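Local coordinates for reticulocyte binding protein (Streptococcus agalactiae COH1, PDB 3FAW) that probably hydrolyses alpha-1,6-glucosidic links in pullulan and related alpha-glucans, acting as a pullulanase at the streptococcal cell surface, at residues Y271-R276 with A296-K301; H377-H380 with G385-L388. One frame throughout, in Å; residues are numbered along the deposited sequence.

Contact 1: Y271-R276 with A296-K301; sequences YEAHVR and AAFSEK
F298 presses the edge of its ring against A273 and V275, in the TIM barrel of the alpha-amylase family. Strand 269-273 is the first of the eight parallel barrel strands. Helix 295-298 is a short helix on the way to the second strand, 312-315. A297 comes before the aromatic residue and accepts a backbone bond, E300 N to A297 O, at 2.9 Å. F298 is the one residue of 296-301 that touches 271-276. Its CG is anti to the backbone N (chi1 -159°), which sends the ring from the helix toward the end of the strand. F298 CZ lies 4.1 Å from A273 CB. F298 CD1 lies 4.0 Å from V275 CA. The ring thus meets the chain near its own plane, at the edge, and not over a face. The same ring also touches I313 and L315 of the second strand and L375 of helix 367-381. Further on, K301 N bonds back to F298 O at 3.0 Å. The K301 side chain leads away to a cation-pi contact with W675. On the strand side, H274 points away from the phenylalanine. It stacks on Y342, and its NE2 bonds to N343 O. H274 ND1 takes a weak bond from R276 N, 3.2 Å long and bent to 134°.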
loop_
_atom_site.group_PDB
_atom_site.type_symbol
_atom_site.label_atom_id
_atom_site.label_comp_id
_atom_site.label_asym_id
_atom_site.label_seq_id
_atom_site.Cartn_x
_atom_site.Cartn_y
_atom_site.Cartn_z
ATOM N N TYR A 271 8.275 1.545 9.867
ATOM C CA TYR A 271 7.448 0.867 10.863
ATOM C C TYR A 271 5.987 0.912 10.408
ATOM O O TYR A 271 5.404 1.994 10.315
ATOM C CB TYR A 271 7.617 1.567 12.216
ATOM C CG TYR A 271 6.929 0.894 13.385
ATOM C CD1 TYR A 271 7.539 -0.157 14.067
ATOM C CD2 TYR A 271 5.677 1.327 13.825
ATOM C CE1 TYR A 271 6.910 -0.772 15.151
ATOM C CE2 TYR A 271 5.041 0.720 14.898
ATOM C CZ TYR A 271 5.661 -0.324 15.561
ATOM O OH TYR A 271 5.028 -0.923 16.625
ATOM N N GLU A 272 5.405 -0.257 10.121
ATOM C CA GLU A 272 4.041 -0.341 9.570
ATOM C C GLU A 272 2.964 -0.544 10.639
ATOM O O GLU A 272 2.868 -1.621 11.230
ATOM C CB GLU A 272 3.945 -1.463 8.530
ATOM C CG GLU A 272 2.615 -1.476 7.750
ATOM C CD GLU A 272 2.295 -2.820 7.112
ATOM O OE1 GLU A 272 2.664 -3.865 7.683
ATOM O OE2 GLU A 272 1.659 -2.832 6.038
ATOM N N ALA A 273 2.136 0.483 10.846
ATOM C CA ALA A 273 1.049 0.446 11.833
ATOM C C ALA A 273 -0.319 0.846 11.259
ATOM O O ALA A 273 -0.420 1.685 10.359
ATOM C CB ALA A 273 1.394 1.349 13.018
ATOM N N HIS A 274 -1.363 0.222 11.797
ATOM C CA HIS A 274 -2.757 0.594 11.552
ATOM C C HIS A 274 -3.213 1.502 12.712
ATOM O O HIS A 274 -2.932 1.215 13.878
ATOM C CB HIS A 274 -3.592 -0.686 11.499
ATOM C CG HIS A 274 -5.001 -0.498 11.036
ATOM N ND1 HIS A 274 -5.995 -0.002 11.853
ATOM C CD2 HIS A 274 -5.596 -0.795 9.858
ATOM C CE1 HIS A 274 -7.136 0.022 11.187
ATOM N NE2 HIS A 274 -6.922 -0.455 9.974
ATOM N N VAL A 275 -3.902 2.596 12.385
ATOM C CA VAL A 275 -4.254 3.633 13.373
ATOM C C VAL A 275 -5.161 3.121 14.497
ATOM O O VAL A 275 -5.033 3.545 15.650
ATOM C CB VAL A 275 -4.916 4.858 12.694
ATOM C CG1 VAL A 275 -5.399 5.867 13.734
ATOM C CG2 VAL A 275 -3.940 5.516 11.730
ATOM N N ARG A 276 -6.077 2.222 14.150
ATOM C CA ARG A 276 -6.915 1.537 15.134
ATOM C C ARG A 276 -6.077 0.619 16.032
ATOM O O ARG A 276 -6.095 0.757 17.260
ATOM C CB ARG A 276 -8.001 0.718 14.426
ATOM C CG ARG A 276 -8.954 -0.037 15.352
ATOM C CD ARG A 276 -9.849 0.914 16.112
ATOM N NE ARG A 276 -10.879 0.210 16.874
ATOM C CZ ARG A 276 -11.891 0.796 17.510
ATOM N NH1 ARG A 276 -12.044 2.117 17.487
ATOM N NH2 ARG A 276 -12.763 0.053 18.171
ATOM N N ALA A 296 -5.574 11.333 17.093
ATOM C CA ALA A 296 -5.249 12.036 18.336
ATOM C C ALA A 296 -4.703 11.106 19.427
ATOM O O ALA A 296 -3.846 11.512 20.215
ATOM C CB ALA A 296 -6.478 12.786 18.849
ATOM N N ALA A 297 -5.204 9.870 19.478
ATOM C CA ALA A 297 -4.692 8.864 20.417
ATOM C C ALA A 297 -3.313 8.353 19.982
ATOM O O ALA A 297 -2.411 8.186 20.812
ATOM C CB ALA A 297 -5.678 7.698 20.543
ATOM N N PHE A 298 -3.160 8.106 18.681
ATOM C CA PHE A 298 -1.884 7.646 18.110
ATOM C C PHE A 298 -0.716 8.526 18.566
ATOM O O PHE A 298 0.351 8.015 18.908
ATOM C CB PHE A 298 -1.961 7.630 16.575
ATOM C CG PHE A 298 -0.935 6.739 15.909
ATOM C CD1 PHE A 298 -1.332 5.570 15.267
ATOM C CD2 PHE A 298 0.417 7.078 15.903
ATOM C CE1 PHE A 298 -0.400 4.749 14.635
ATOM C CE2 PHE A 298 1.357 6.258 15.277
ATOM C CZ PHE A 298 0.944 5.091 14.639
ATOM N N SER A 299 -0.920 9.844 18.575
ATOM C CA SER A 299 0.128 10.792 18.986
ATOM C C SER A 299 0.602 10.590 20.431
ATOM O O SER A 299 1.761 10.880 20.759
ATOM C CB SER A 299 -0.341 12.237 18.805
ATOM O OG SER A 299 -1.450 12.515 19.635
ATOM N N GLU A 300 -0.294 10.090 21.281
ATOM C CA GLU A 300 0.018 9.818 22.687
ATOM C C GLU A 300 0.979 8.638 22.883
ATOM O O GLU A 300 1.443 8.404 24.001
ATOM C CB GLU A 300 -1.267 9.553 23.483
ATOM C CG GLU A 300 -2.304 10.671 23.413
ATOM C CD GLU A 300 -3.480 10.440 24.352
ATOM O OE1 GLU A 300 -3.270 10.375 25.586
ATOM O OE2 GLU A 300 -4.619 10.332 23.859
ATOM N N LYS A 301 1.262 7.898 21.809
ATOM C CA LYS A 301 2.163 6.743 21.858
ATOM C C LYS A 301 3.381 6.859 20.929
ATOM O O LYS A 301 4.052 5.861 20.657
ATOM C CB LYS A 301 1.364 5.470 21.530
ATOM C CG LYS A 301 0.397 5.052 22.631
ATOM C CD LYS A 301 1.153 4.801 23.935
ATOM C CE LYS A 301 0.381 3.964 24.917
ATOM N NZ LYS A 301 1.264 3.589 26.053
#

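Contact 2: H377-H380 with G385-L388; sequences HDIH and GVIL
D452 OD2 accepts hydrogen bonds from both H380 NE2 and V386 N. One carboxylate oxygen thereby ties the end of helix 367-381 to the start of strand 385-390. The H380 ring turns an edge to the start of the strand, and H380 CD2 lies 4.2 Å from G385 CA, near the plane of the ring. The CA atoms of H380 and G385 are 5.9 Å apart. This is the tight alpha-to-beta connection of a TIM barrel, running from the helix after the second strand into the third strand. Only three residues separate helix 367-381 from strand 385-390. Beside the histidine, I379 uses both of its branches. I379 CG2 is anti to the backbone N and rests 3.7 Å from G385 O. The other branch is extended (chi2 173°), which carries I379 CD1 inward over V386. There I379 CD1 meets V386 CG2 at 4.2 Å, and the two side chains cross at about a right angle. Both residues also pack on the second strand, I379 on I313 and V386 on L315.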
loop_
_atom_site.group_PDB
_atom_site.type_symbol
_atom_site.label_atom_id
_atom_site.label_comp_id
_atom_site.label_asym_id
_atom_site.label_seq_id
_atom_site.Cartn_x
_atom_site.Cartn_y
_atom_site.Cartn_z
ATOM N N HIS A 377 2.526 16.491 12.404
ATOM C CA HIS A 377 3.354 17.501 13.073
ATOM C C HIS A 377 3.984 16.930 14.352
ATOM O O HIS A 377 5.143 17.205 14.647
ATOM C CB HIS A 377 2.510 18.742 13.394
ATOM C CG HIS A 377 3.312 19.966 13.729
ATOM N ND1 HIS A 377 4.151 20.580 12.822
ATOM C CD2 HIS A 377 3.374 20.710 14.860
ATOM C CE1 HIS A 377 4.711 21.637 13.388
ATOM N NE2 HIS A 377 4.251 21.740 14.623
ATOM N N ASP A 378 3.219 16.130 15.094
ATOM C CA ASP A 378 3.725 15.445 16.298
ATOM C C ASP A 378 4.771 14.365 15.958
ATOM O O ASP A 378 5.707 14.146 16.717
ATOM C CB ASP A 378 2.573 14.822 17.102
ATOM C CG ASP A 378 1.568 15.858 17.619
ATOM O OD1 ASP A 378 1.832 17.076 17.516
ATOM O OD2 ASP A 378 0.499 15.447 18.122
ATOM N N ILE A 379 4.613 13.694 14.822
ATOM C CA ILE A 379 5.628 12.750 14.333
ATOM C C ILE A 379 6.921 13.490 13.967
ATOM O O ILE A 379 8.014 13.082 14.369
ATOM C CB ILE A 379 5.118 11.942 13.112
ATOM C CG1 ILE A 379 4.006 10.974 13.538
ATOM C CG2 ILE A 379 6.257 11.157 12.466
ATOM C CD1 ILE A 379 3.311 10.244 12.378
ATOM N N HIS A 380 6.787 14.582 13.219
ATOM C CA HIS A 380 7.937 15.366 12.762
ATOM C C HIS A 380 8.726 15.975 13.920
ATOM O O HIS A 380 9.956 16.038 13.869
ATOM C CB HIS A 380 7.500 16.471 11.789
ATOM C CG HIS A 380 7.056 15.960 10.450
ATOM N ND1 HIS A 380 6.291 16.710 9.583
ATOM C CD2 HIS A 380 7.260 14.770 9.835
ATOM C CE1 HIS A 380 6.047 16.007 8.493
ATOM N NE2 HIS A 380 6.627 14.828 8.618
ATOM N N GLY A 385 9.432 10.504 10.259
ATOM C CA GLY A 385 8.648 10.836 9.075
ATOM C C GLY A 385 7.419 9.956 8.992
ATOM O O GLY A 385 7.316 8.953 9.698
ATOM N N VAL A 386 6.487 10.339 8.126
ATOM C CA VAL A 386 5.257 9.589 7.914
ATOM C C VAL A 386 5.183 9.104 6.464
ATOM O O VAL A 386 5.565 9.821 5.541
ATOM C CB VAL A 386 4.012 10.445 8.254
ATOM C CG1 VAL A 386 3.829 11.570 7.241
ATOM C CG2 VAL A 386 2.755 9.575 8.320
ATOM N N ILE A 387 4.714 7.870 6.285
ATOM C CA ILE A 387 4.487 7.286 4.965
ATOM C C ILE A 387 3.033 6.828 4.894
ATOM O O ILE A 387 2.552 6.175 5.810
ATOM C CB ILE A 387 5.408 6.064 4.705
ATOM C CG1 ILE A 387 6.877 6.484 4.693
ATOM C CG2 ILE A 387 5.040 5.380 3.382
ATOM C CD1 ILE A 387 7.849 5.333 4.553
ATOM N N LEU A 388 2.337 7.172 3.812
ATOM C CA LEU A 388 0.939 6.762 3.633
ATOM C C LEU A 388 0.802 5.574 2.686
ATOM O O LEU A 388 1.311 5.588 1.568
ATOM C CB LEU A 388 0.089 7.919 3.096
ATOM C CG LEU A 388 -0.099 9.139 4.002
ATOM C CD1 LEU A 388 -1.112 10.095 3.386
ATOM C CD2 LEU A 388 -0.528 8.732 5.406
#

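How the contacts relate
The contacts come in series along the chain, contact 1 first. The centres of contact 1 and contact 2 are about 11 Å apart. Both reach the same closed eight-stranded sheet of the catalytic barrel. Contact 1 lies at the end of its first strand and contact 2 at the start of its third. The second strand, 312-315, runs between those two and pairs with both. I313 and L315 on it are touched by side chains from each contact, so one apolar layer under the helices serves both. The outer elements also meet directly: S299 CB packs 3.4 Å from D378 OD2. Strand 312-315 and this S299-D378 packing tie the neighbouring parts of the barrel wall together.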